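Local coordinates for VP1 (Merkel cell polyomavirus, PDB 4FMH), which forms the pentameric units of the icosahedral capsid and binds sialylated glycan receptors at a sialic acid site required for infection, at residues P141-Y155 against M174-K188. Sequence-based numbering, arbitrary orientation.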
loop_
_atom_site.group_PDB
_atom_site.type_symbol
_atom_site.label_atom_id
_atom_site.label_comp_id
_atom_site.label_asym_id
_atom_site.label_seq_id
_atom_site.Cartn_x
_atom_site.Cartn_y
_atom_site.Cartn_z
ATOM N N PRO B 141 -26.145 -12.065 -18.647
ATOM C CA PRO B 141 -26.059 -11.992 -17.185
ATOM C C PRO B 141 -24.740 -12.547 -16.652
ATOM O O PRO B 141 -24.182 -13.494 -17.227
ATOM C CB PRO B 141 -27.215 -12.880 -16.711
ATOM C CG PRO B 141 -28.174 -12.933 -17.856
ATOM C CD PRO B 141 -27.349 -12.795 -19.099
ATOM N N LEU B 142 -24.248 -11.952 -15.567
ATOM C CA LEU B 142 -23.043 -12.442 -14.896
ATOM C C LEU B 142 -23.318 -13.816 -14.276
ATOM O O LEU B 142 -24.345 -14.015 -13.615
ATOM C CB LEU B 142 -22.601 -11.451 -13.819
ATOM C CG LEU B 142 -21.262 -11.694 -13.125
ATOM C CD1 LEU B 142 -20.114 -11.417 -14.088
ATOM C CD2 LEU B 142 -21.149 -10.824 -11.873
ATOM N N ASP B 143 -22.413 -14.760 -14.513
ATOM C CA ASP B 143 -22.535 -16.092 -13.931
ATOM C C ASP B 143 -22.063 -16.053 -12.488
ATOM O O ASP B 143 -21.015 -15.483 -12.191
ATOM C CB ASP B 143 -21.721 -17.116 -14.731
ATOM C CG ASP B 143 -22.246 -17.295 -16.155
ATOM O OD1 ASP B 143 -23.407 -17.721 -16.305
ATOM O OD2 ASP B 143 -21.499 -17.004 -17.119
ATOM N N LEU B 144 -22.836 -16.672 -11.600
ATOM C CA LEU B 144 -22.526 -16.665 -10.167
ATOM C C LEU B 144 -22.214 -18.050 -9.625
ATOM O O LEU B 144 -22.774 -19.045 -10.077
ATOM C CB LEU B 144 -23.692 -16.069 -9.370
ATOM C CG LEU B 144 -24.149 -14.650 -9.722
ATOM C CD1 LEU B 144 -25.451 -14.295 -8.999
ATOM C CD2 LEU B 144 -23.061 -13.624 -9.419
ATOM N N GLN B 145 -21.323 -18.092 -8.640
ATOM C CA GLN B 145 -21.008 -19.303 -7.901
ATOM C C GLN B 145 -21.446 -19.067 -6.457
ATOM O O GLN B 145 -21.152 -18.016 -5.883
ATOM C CB GLN B 145 -19.500 -19.595 -7.963
ATOM C CG GLN B 145 -19.015 -20.703 -7.009
ATOM C CD GLN B 145 -19.530 -22.091 -7.373
ATOM O OE1 GLN B 145 -19.271 -22.594 -8.469
ATOM N NE2 GLN B 145 -20.239 -22.731 -6.438
ATOM N N GLY B 146 -22.149 -20.039 -5.881
ATOM C CA GLY B 146 -22.570 -19.935 -4.482
ATOM C C GLY B 146 -21.544 -20.510 -3.516
ATOM O O GLY B 146 -20.978 -21.589 -3.754
ATOM N N LEU B 147 -21.310 -19.788 -2.422
ATOM C CA LEU B 147 -20.440 -20.259 -1.333
ATOM C C LEU B 147 -20.750 -19.432 -0.111
ATOM O O LEU B 147 -20.759 -18.200 -0.177
ATOM C CB LEU B 147 -18.946 -20.137 -1.703
ATOM C CG LEU B 147 -17.889 -20.750 -0.778
ATOM C CD1 LEU B 147 -16.643 -21.124 -1.590
ATOM C CD2 LEU B 147 -17.516 -19.825 0.401
ATOM N N VAL B 148 -21.005 -20.107 1.006
ATOM C CA VAL B 148 -21.356 -19.402 2.229
ATOM C C VAL B 148 -20.421 -19.717 3.394
ATOM O O VAL B 148 -19.821 -20.793 3.457
ATOM C CB VAL B 148 -22.819 -19.666 2.651
ATOM C CG1 VAL B 148 -23.785 -19.102 1.610
ATOM C CG2 VAL B 148 -23.058 -21.163 2.873
ATOM N N LEU B 149 -20.307 -18.754 4.308
ATOM C CA LEU B 149 -19.573 -18.927 5.553
ATOM C C LEU B 149 -20.110 -20.115 6.357
ATOM O O LEU B 149 -19.334 -20.939 6.845
ATOM C CB LEU B 149 -19.653 -17.646 6.386
ATOM C CG LEU B 149 -18.705 -17.510 7.583
ATOM C CD1 LEU B 149 -17.282 -17.220 7.132
ATOM C CD2 LEU B 149 -19.191 -16.406 8.511
ATOM N N ASP B 150 -21.433 -20.214 6.464
ATOM C CA ASP B 150 -22.059 -21.238 7.300
ATOM C C ASP B 150 -23.235 -21.880 6.564
ATOM O O ASP B 150 -24.244 -21.219 6.307
ATOM C CB ASP B 150 -22.494 -20.602 8.631
ATOM C CG ASP B 150 -23.176 -21.582 9.584
ATOM O OD1 ASP B 150 -23.281 -22.794 9.275
ATOM O OD2 ASP B 150 -23.616 -21.112 10.663
ATOM N N TYR B 151 -23.105 -23.166 6.238
ATOM C CA TYR B 151 -24.135 -23.872 5.463
ATOM C C TYR B 151 -25.455 -24.009 6.228
ATOM O O TYR B 151 -26.505 -24.241 5.622
ATOM C CB TYR B 151 -23.644 -25.253 4.992
ATOM C CG TYR B 151 -23.943 -26.387 5.952
ATOM C CD1 TYR B 151 -25.111 -27.147 5.826
ATOM C CD2 TYR B 151 -23.075 -26.682 6.999
ATOM C CE1 TYR B 151 -25.394 -28.182 6.709
ATOM C CE2 TYR B 151 -23.346 -27.712 7.884
ATOM C CZ TYR B 151 -24.505 -28.458 7.735
ATOM O OH TYR B 151 -24.772 -29.475 8.616
ATOM N N GLN B 152 -25.394 -23.868 7.552
ATOM C CA GLN B 152 -26.583 -24.003 8.398
ATOM C C GLN B 152 -27.432 -22.733 8.475
ATOM O O GLN B 152 -28.523 -22.757 9.046
ATOM C CB GLN B 152 -26.204 -24.495 9.799
ATOM C CG GLN B 152 -25.681 -25.924 9.816
ATOM C CD GLN B 152 -25.392 -26.455 11.214
ATOM O OE1 GLN B 152 -25.237 -25.697 12.167
ATOM N NE2 GLN B 152 -25.316 -27.770 11.333
ATOM N N THR B 153 -26.938 -21.640 7.889
ATOM C CA THR B 153 -27.688 -20.390 7.812
ATOM C C THR B 153 -29.032 -20.616 7.098
ATOM O O THR B 153 -29.089 -21.256 6.038
ATOM C CB THR B 153 -26.890 -19.285 7.076
ATOM O OG1 THR B 153 -25.569 -19.173 7.638
ATOM C CG2 THR B 153 -27.594 -17.942 7.190
ATOM N N GLN B 154 -30.102 -20.102 7.696
ATOM C CA GLN B 154 -31.446 -20.252 7.134
ATOM C C GLN B 154 -31.882 -18.934 6.529
ATOM O O GLN B 154 -32.419 -18.066 7.220
ATOM C CB GLN B 154 -32.441 -20.727 8.202
ATOM C CG GLN B 154 -32.007 -22.000 8.911
ATOM C CD GLN B 154 -33.120 -22.660 9.714
ATOM O OE1 GLN B 154 -34.098 -22.016 10.105
ATOM N NE2 GLN B 154 -32.966 -23.955 9.971
ATOM N N TYR B 155 -31.611 -18.775 5.237
ATOM C CA TYR B 155 -31.962 -17.551 4.528
ATOM C C TYR B 155 -33.476 -17.510 4.308
ATOM O O TYR B 155 -34.106 -18.563 4.224
ATOM C CB TYR B 155 -31.193 -17.455 3.204
ATOM C CG TYR B 155 -29.702 -17.264 3.412
ATOM C CD1 TYR B 155 -29.176 -16.006 3.712
ATOM C CD2 TYR B 155 -28.821 -18.346 3.330
ATOM C CE1 TYR B 155 -27.801 -15.824 3.925
ATOM C CE2 TYR B 155 -27.442 -18.176 3.531
ATOM C CZ TYR B 155 -26.943 -16.916 3.831
ATOM O OH TYR B 155 -25.585 -16.749 4.041
ATOM N N MET B 174 -28.976 -26.635 1.923
ATOM C CA MET B 174 -27.520 -26.698 1.791
ATOM C C MET B 174 -26.937 -27.824 2.646
ATOM O O MET B 174 -27.548 -28.245 3.637
ATOM C CB MET B 174 -26.877 -25.375 2.209
ATOM C CG MET B 174 -27.130 -24.198 1.281
ATOM S SD MET B 174 -26.133 -22.790 1.798
ATOM C CE MET B 174 -27.128 -22.086 3.112
ATOM N N THR B 175 -25.765 -28.312 2.242
ATOM C CA THR B 175 -25.000 -29.304 2.996
ATOM C C THR B 175 -23.596 -28.710 3.248
ATOM O O THR B 175 -23.269 -27.657 2.693
ATOM C CB THR B 175 -24.890 -30.653 2.238
ATOM O OG1 THR B 175 -24.245 -30.439 0.979
ATOM C CG2 THR B 175 -26.276 -31.314 2.025
ATOM N N PRO B 176 -22.765 -29.365 4.086
ATOM C CA PRO B 176 -21.452 -28.767 4.367
ATOM C C PRO B 176 -20.607 -28.411 3.135
ATOM O O PRO B 176 -19.790 -27.493 3.204
ATOM C CB PRO B 176 -20.756 -29.838 5.204
ATOM C CG PRO B 176 -21.889 -30.503 5.942
ATOM C CD PRO B 176 -23.005 -30.559 4.922
ATOM N N LYS B 177 -20.819 -29.100 2.016
ATOM C CA LYS B 177 -20.045 -28.824 0.798
ATOM C C LYS B 177 -20.213 -27.397 0.269
ATOM O O LYS B 177 -19.370 -26.910 -0.485
ATOM C CB LYS B 177 -20.336 -29.854 -0.301
ATOM C CG LYS B 177 -21.706 -29.738 -0.952
ATOM C CD LYS B 177 -21.803 -30.599 -2.219
ATOM C CE LYS B 177 -21.766 -32.084 -1.906
ATOM N NZ LYS B 177 -21.573 -32.901 -3.136
ATOM N N ASN B 178 -21.295 -26.731 0.675
ATOM C CA ASN B 178 -21.557 -25.348 0.266
ATOM C C ASN B 178 -20.761 -24.313 1.052
ATOM O O ASN B 178 -20.884 -23.103 0.819
ATOM C CB ASN B 178 -23.052 -25.043 0.330
ATOM C CG ASN B 178 -23.839 -25.902 -0.609
ATOM O OD1 ASN B 178 -24.708 -26.661 -0.185
ATOM N ND2 ASN B 178 -23.526 -25.812 -1.899
ATOM N N GLN B 179 -19.944 -24.799 1.981
ATOM C CA GLN B 179 -18.915 -23.964 2.583
ATOM C C GLN B 179 -17.663 -23.949 1.690
ATOM O O GLN B 179 -16.787 -23.099 1.849
ATOM C CB GLN B 179 -18.610 -24.428 4.015
ATOM C CG GLN B 179 -19.587 -23.860 5.041
ATOM C CD GLN B 179 -19.593 -24.598 6.381
ATOM O OE1 GLN B 179 -20.581 -24.551 7.113
ATOM N NE2 GLN B 179 -18.493 -25.265 6.708
ATOM N N GLY B 180 -17.600 -24.896 0.756
ATOM C CA GLY B 180 -16.576 -24.927 -0.292
ATOM C C GLY B 180 -17.220 -24.708 -1.652
ATOM O O GLY B 180 -18.367 -24.258 -1.737
ATOM N N LEU B 181 -16.488 -25.013 -2.718
ATOM C CA LEU B 181 -17.031 -24.877 -4.068
ATOM C C LEU B 181 -17.851 -26.110 -4.438
ATOM O O LEU B 181 -17.296 -27.202 -4.616
ATOM C CB LEU B 181 -15.919 -24.633 -5.096
ATOM C CG LEU B 181 -16.327 -24.014 -6.444
ATOM C CD1 LEU B 181 -15.094 -23.560 -7.210
ATOM C CD2 LEU B 181 -17.176 -24.974 -7.300
ATOM N N ASP B 182 -19.168 -25.924 -4.535
ATOM C CA ASP B 182 -20.085 -26.957 -5.037
ATOM C C ASP B 182 -20.508 -26.544 -6.451
ATOM O O ASP B 182 -21.147 -25.512 -6.627
ATOM C CB ASP B 182 -21.299 -27.085 -4.107
ATOM C CG ASP B 182 -22.419 -27.981 -4.670
ATOM O OD1 ASP B 182 -22.215 -28.732 -5.645
ATOM O OD2 ASP B 182 -23.534 -27.925 -4.107
ATOM N N PRO B 183 -20.131 -27.341 -7.464
ATOM C CA PRO B 183 -20.431 -27.003 -8.864
ATOM C C PRO B 183 -21.931 -26.874 -9.167
ATOM O O PRO B 183 -22.303 -26.240 -10.150
ATOM C CB PRO B 183 -19.835 -28.175 -9.648
ATOM C CG PRO B 183 -18.844 -28.785 -8.731
ATOM C CD PRO B 183 -19.399 -28.613 -7.356
ATOM N N GLN B 184 -22.782 -27.466 -8.336
ATOM C CA GLN B 184 -24.225 -27.352 -8.538
ATOM C C GLN B 184 -24.781 -26.016 -8.046
ATOM O O GLN B 184 -25.869 -25.609 -8.458
ATOM C CB GLN B 184 -24.961 -28.510 -7.870
ATOM C CG GLN B 184 -24.634 -29.869 -8.461
ATOM C CD GLN B 184 -25.357 -30.990 -7.748
ATOM O OE1 GLN B 184 -26.561 -31.185 -7.925
ATOM N NE2 GLN B 184 -24.623 -31.739 -6.935
ATOM N N ALA B 185 -24.039 -25.335 -7.172
ATOM C CA ALA B 185 -24.487 -24.054 -6.610
ATOM C C ALA B 185 -24.170 -22.900 -7.555
ATOM O O ALA B 185 -23.257 -22.109 -7.307
ATOM C CB ALA B 185 -23.859 -23.815 -5.225
ATOM N N LYS B 186 -24.916 -22.822 -8.655
ATOM C CA LYS B 186 -24.688 -21.793 -9.668
ATOM C C LYS B 186 -25.972 -21.030 -9.987
ATOM O O LYS B 186 -27.078 -21.551 -9.817
ATOM C CB LYS B 186 -24.083 -22.406 -10.935
ATOM C CG LYS B 186 -22.654 -22.919 -10.737
ATOM C CD LYS B 186 -21.992 -23.289 -12.058
ATOM C CE LYS B 186 -20.685 -24.034 -11.835
ATOM N NZ LYS B 186 -19.647 -23.166 -11.253
ATOM N N ALA B 187 -25.818 -19.785 -10.422
ATOM C CA ALA B 187 -26.957 -18.938 -10.775
ATOM C C ALA B 187 -26.514 -17.864 -11.753
ATOM O O ALA B 187 -25.318 -17.691 -12.000
ATOM C CB ALA B 187 -27.558 -18.295 -9.525
ATOM N N LYS B 188 -27.484 -17.150 -12.312
ATOM C CA LYS B 188 -27.196 -16.005 -13.164
ATOM C C LYS B 188 -27.693 -14.736 -12.490
ATOM O O LYS B 188 -28.796 -14.716 -11.945
ATOM C CB LYS B 188 -27.824 -16.196 -14.547
ATOM C CG LYS B 188 -27.358 -17.481 -15.201
ATOM C CD LYS B 188 -27.508 -17.483 -16.696
ATOM C CE LYS B 188 -26.843 -18.723 -17.269
ATOM N NZ LYS B 188 -27.309 -19.030 -18.649
HETATM O O HOH W 1 -20.998 -24.078 -2.782
HETATM O O HOH W 2 -17.109 -21.280 3.783
HETATM O O HOH W 3 -21.564 -25.017 9.562
#
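Q145 swings CG away from its own backbone nitrogen (chi1 169°) and bends at chi2 (68°), which brings its amide to K186 NZ and D182 O. The antiparallel pair of strands 142-146 and 186-188 meets here. It belongs to a small three-stranded sheet apart from the main jelly-roll strands, with 142-146 in the middle and strand 200-202 on its far side. L144 and A187 form a hydrogen-bonded pair. Q145 NE2 donates to D182 O at 2.9 Å, nearly straight, and to G146 O. Q145 OE1 accepts from K186 NZ at 2.9 Å, which probably fixes the amide flip. K186 NZ also forms a salt bridge with D203. Beyond the strands, V148 N donates to N178 O in the 3-10 turn 176-179. A water joins G146 O, G180 O, N178 ND2 and D182 N. M174 SD meets V148 CG2 at 3.6 Å, tip to tip. The Y151 ring lies over P176, whose CD is 3.9 Å from the ring centroid, a CH-pi contact. Y151 OH and Q179 NE2 bond to a second subunit, at N44 and at Y46, so this end faces the pentamer interface. Q179 OE1 takes Y151 N at 3.0 Å, on a lone pair in the carbonyl plane.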